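Local atomic coordinates of sulfoquinovosidase (Escherichia coli, PDB entry 5AEG), a protein that hydrolyses sulfoquinovosyl diacylglycerides and simple sulfoquinovosides such as sulfoquinovosyl glycerol, releasing sulfoquinovose. Residues A[632-637]-A[663-668]. Numbering follows the deposited sequence.
Sequences EDNWVH and RADSEW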
ATOM      1  N   GLU A 632     -17.108 -20.073  12.522  1.00 25.47           N
ATOM      2  CA  GLU A 632     -17.358 -21.451  12.970  1.00 25.00           C
ATOM      3  C   GLU A 632     -16.275 -22.406  12.525  1.00 23.28           C
ATOM      4  O   GLU A 632     -16.066 -22.655  11.333  1.00 27.07           O
ATOM      5  CB  GLU A 632     -18.776 -21.944  12.479  1.00 29.91           C
ATOM      6  CG  GLU A 632     -19.285 -23.170  13.297  1.00 33.55           C
ATOM      7  CD  GLU A 632     -19.349 -22.894  14.810  1.00 37.06           C
ATOM      8  OE1 GLU A 632     -20.299 -22.199  15.335  1.00 38.00           O
ATOM      9  OE2 GLU A 632     -18.421 -23.370  15.526  1.00 37.33           O
ATOM     10  N   ASP A 633     -15.506 -22.883  13.496  1.00 26.21           N
ATOM     11  CA  ASP A 633     -14.409 -23.772  13.231  1.00 27.20           C
ATOM     12  C   ASP A 633     -13.990 -24.235  14.599  1.00 22.97           C
ATOM     13  O   ASP A 633     -14.453 -23.761  15.607  1.00 26.85           O
ATOM     14  CB  ASP A 633     -13.216 -23.132  12.444  1.00 26.88           C
ATOM     15  CG  ASP A 633     -12.571 -24.063  11.482  1.00 28.92           C
ATOM     16  OD1 ASP A 633     -12.436 -25.242  11.841  1.00 28.84           O
ATOM     17  OD2 ASP A 633     -12.099 -23.681  10.365  1.00 27.54           O
ATOM     18  N   ASN A 634     -13.106 -25.193  14.594  1.00 24.36           N
ATOM     19  CA  ASN A 634     -12.472 -25.633  15.860  1.00 26.57           C
ATOM     20  C   ASN A 634     -11.129 -24.896  16.060  1.00 21.65           C
ATOM     21  O   ASN A 634     -10.161 -25.240  15.424  1.00 25.76           O
ATOM     22  CB  ASN A 634     -12.352 -27.136  15.869  1.00 27.99           C
ATOM     23  CG  ASN A 634     -13.784 -27.785  16.056  1.00 36.68           C
ATOM     24  OD1 ASN A 634     -14.629 -27.391  16.960  1.00 43.66           O
ATOM     25  ND2 ASN A 634     -14.103 -28.619  15.150  1.00 36.05           N
ATOM     26  N   TRP A 635     -11.170 -23.936  16.950  1.00 21.54           N
ATOM     27  CA  TRP A 635     -10.064 -22.986  17.191  1.00 24.11           C
ATOM     28  C   TRP A 635      -9.340 -23.390  18.443  1.00 24.64           C
ATOM     29  O   TRP A 635      -9.947 -23.899  19.382  1.00 27.05           O
ATOM     30  CB  TRP A 635     -10.617 -21.569  17.300  1.00 23.13           C
ATOM     31  CG  TRP A 635     -11.115 -21.052  16.008  1.00 22.69           C
ATOM     32  CD1 TRP A 635     -12.421 -20.899  15.671  1.00 22.40           C
ATOM     33  CD2 TRP A 635     -10.353 -20.707  14.828  1.00 21.75           C
ATOM     34  NE1 TRP A 635     -12.512 -20.403  14.439  1.00 23.83           N
ATOM     35  CE2 TRP A 635     -11.266 -20.347  13.861  1.00 24.49           C
ATOM     36  CE3 TRP A 635      -8.994 -20.662  14.516  1.00 22.49           C
ATOM     37  CZ2 TRP A 635     -10.891 -19.926  12.622  1.00 23.57           C
ATOM     38  CZ3 TRP A 635      -8.623 -20.211  13.301  1.00 23.63           C
ATOM     39  CH2 TRP A 635      -9.561 -19.866  12.362  1.00 23.50           C
ATOM     40  N   VAL A 636      -8.020 -23.217  18.433  1.00 23.76           N
ATOM     41  CA  VAL A 636      -7.187 -23.422  19.604  1.00 23.56           C
ATOM     42  C   VAL A 636      -6.383 -22.163  19.892  1.00 24.04           C
ATOM     43  O   VAL A 636      -5.689 -21.682  18.971  1.00 19.85           O
ATOM     44  CB  VAL A 636      -6.182 -24.570  19.321  1.00 22.68           C
ATOM     45  CG1 VAL A 636      -5.389 -24.842  20.576  1.00 23.99           C
ATOM     46  CG2 VAL A 636      -6.940 -25.796  18.903  1.00 26.71           C
ATOM     47  N   HIS A 637      -6.562 -21.593  21.065  1.00 21.67           N
ATOM     48  CA  HIS A 637      -5.782 -20.441  21.499  1.00 22.59           C
ATOM     49  C   HIS A 637      -4.290 -20.810  21.570  1.00 27.45           C
ATOM     50  O   HIS A 637      -3.903 -21.799  22.251  1.00 25.61           O
ATOM     51  CB  HIS A 637      -6.335 -19.939  22.796  1.00 23.46           C
ATOM     52  CG  HIS A 637      -5.671 -18.721  23.354  1.00 26.45           C
ATOM     53  ND1 HIS A 637      -4.911 -18.744  24.508  1.00 27.85           N
ATOM     54  CD2 HIS A 637      -5.619 -17.449  22.902  1.00 27.10           C
ATOM     55  CE1 HIS A 637      -4.436 -17.540  24.746  1.00 28.92           C
ATOM     56  NE2 HIS A 637      -4.886 -16.721  23.818  1.00 25.51           N
ATOM     57  N   ARG A 663      -6.353 -23.405  13.786  1.00 24.11           N
ATOM     58  CA  ARG A 663      -7.358 -24.440  13.430  1.00 24.98           C
ATOM     59  C   ARG A 663      -6.761 -25.814  13.952  1.00 22.58           C
ATOM     60  O   ARG A 663      -5.707 -26.253  13.522  1.00 25.08           O
ATOM     61  CB  ARG A 663      -7.584 -24.511  11.908  1.00 26.00           C
ATOM     62  CG  ARG A 663      -8.356 -23.311  11.343  1.00 28.54           C
ATOM     63  CD  ARG A 663      -8.639 -23.439   9.866  1.00 32.03           C
ATOM     64  NE  ARG A 663      -9.435 -24.624   9.609  1.00 35.24           N
ATOM     65  CZ  ARG A 663      -9.042 -25.697   8.939  1.00 36.00           C
ATOM     66  NH1 ARG A 663      -7.798 -25.828   8.438  1.00 34.16           N
ATOM     67  NH2 ARG A 663      -9.932 -26.714   8.838  1.00 36.06           N
ATOM     68  N   ALA A 664      -7.476 -26.436  14.878  1.00 26.95           N
ATOM     69  CA  ALA A 664      -7.162 -27.808  15.404  1.00 27.29           C
ATOM     70  C   ALA A 664      -6.883 -28.769  14.304  1.00 29.52           C
ATOM     71  O   ALA A 664      -6.003 -29.566  14.431  1.00 32.73           O
ATOM     72  CB  ALA A 664      -8.327 -28.286  16.252  1.00 29.97           C
ATOM     73  N   ASP A 665      -7.563 -28.619  13.157  1.00 30.75           N
ATOM     74  CA  ASP A 665      -7.417 -29.557  12.021  1.00 32.59           C
ATOM     75  C   ASP A 665      -6.352 -29.191  11.056  1.00 33.91           C
ATOM     76  O   ASP A 665      -6.184 -29.868  10.065  1.00 32.49           O
ATOM     77  CB  ASP A 665      -8.755 -29.662  11.264  1.00 39.06           C
ATOM     78  CG  ASP A 665      -9.877 -30.170  12.176  1.00 43.49           C
ATOM     79  OD1 ASP A 665      -9.600 -31.061  12.990  1.00 52.27           O
ATOM     80  OD2 ASP A 665     -10.992 -29.675  12.135  1.00 44.91           O
ATOM     81  N   SER A 666      -5.608 -28.101  11.296  1.00 28.38           N
ATOM     82  CA  SER A 666      -4.552 -27.777  10.375  1.00 27.08           C
ATOM     83  C   SER A 666      -3.530 -28.890  10.324  1.00 28.52           C
ATOM     84  O   SER A 666      -3.136 -29.459  11.368  1.00 31.28           O
ATOM     85  CB  SER A 666      -3.813 -26.488  10.879  1.00 25.86           C
ATOM     86  OG  SER A 666      -2.719 -26.262  10.057  1.00 26.84           O
ATOM     87  N   GLU A 667      -2.983 -29.106   9.162  1.00 28.98           N
ATOM     88  CA  GLU A 667      -1.865 -30.028   9.036  1.00 31.85           C
ATOM     89  C   GLU A 667      -0.630 -29.518   9.695  1.00 33.41           C
ATOM     90  O   GLU A 667       0.265 -30.269   9.948  1.00 28.74           O
ATOM     91  CB  GLU A 667      -1.608 -30.420   7.579  1.00 36.70           C
ATOM     92  CG  GLU A 667      -1.038 -29.355   6.654  1.00 45.72           C
ATOM     93  CD  GLU A 667      -2.105 -28.409   6.022  1.00 48.13           C
ATOM     94  OE1 GLU A 667      -3.238 -28.209   6.571  1.00 47.36           O
ATOM     95  OE2 GLU A 667      -1.765 -27.843   4.964  1.00 51.98           O
ATOM     96  N   TRP A 668      -0.583 -28.220  10.028  1.00 28.05           N
ATOM     97  CA  TRP A 668       0.505 -27.592  10.799  1.00 26.64           C
ATOM     98  C   TRP A 668       0.278 -27.514  12.327  1.00 27.03           C
ATOM     99  O   TRP A 668       1.041 -26.818  13.057  1.00 23.34           O
ATOM    100  CB  TRP A 668       0.645 -26.108  10.288  1.00 25.18           C
ATOM    101  CG  TRP A 668       1.071 -26.018   8.834  1.00 22.83           C
ATOM    102  CD1 TRP A 668       0.256 -25.767   7.719  1.00 22.15           C
ATOM    103  CD2 TRP A 668       2.377 -26.074   8.355  1.00 22.21           C
ATOM    104  NE1 TRP A 668       1.010 -25.709   6.591  1.00 24.36           N
ATOM    105  CE2 TRP A 668       2.320 -25.901   6.961  1.00 24.53           C
ATOM    106  CE3 TRP A 668       3.620 -26.278   8.960  1.00 27.21           C
ATOM    107  CZ2 TRP A 668       3.428 -25.883   6.212  1.00 24.87           C
ATOM    108  CZ3 TRP A 668       4.732 -26.285   8.162  1.00 25.32           C
ATOM    109  CH2 TRP A 668       4.627 -26.070   6.829  1.00 24.12           C
TER
HETATM  110  O   HOH W   1      -9.976 -26.789  12.907  1.00 30.58           O
HETATM  111  O   HOH W   2     -12.408 -27.147  10.064  1.00 39.51           O
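D633 and R663 form a salt bridge at the end of an antiparallel strand pair in the C-terminal β domain of this family 31 glycoside hydrolase, where W635 faces R663 as a non-hydrogen-bonded pair. NE of R663 donates to OD2 of D633 at 2.9 Å. The oxygen lies close to the guanidinium plane, yet the N-H approaches OD2 from above the carboxylate, 37° out of its plane. The R663 side chain also runs beside the indole: its CG sits 4.1 Å from the centroid of the six-membered ring of W635, an off-centre CH-π contact, with the guanidinium plane almost perpendicular to the ring. A bend at chi3 (60°) then swings NE round to the carboxylate. Just beyond the pair the backbones join directly, A664 N donating to N634 O over 3.0 Å, and CB of A664 packs on CG2 of V636.

Several partners fix the two charged groups. Y594 hydrogen-bonds to the same OD2, and NH1 of R663 makes a second salt bridge to D612. The other carboxylate oxygen, OD1, takes the backbone N-H of N634 on its anti lone pair. With an alanine at D633, R663 NE would probably lose its acceptor and the hydroxyl of Y594 this partner. From R663 to S666 the chain makes a type I turn, closed by S666 N bonding to R663 O, and leads to the helix starting at 669. Between the charged side chains, a water donates to D633 OD1 at 2.6 Å while accepting from R663 NH2 at 2.8 Å.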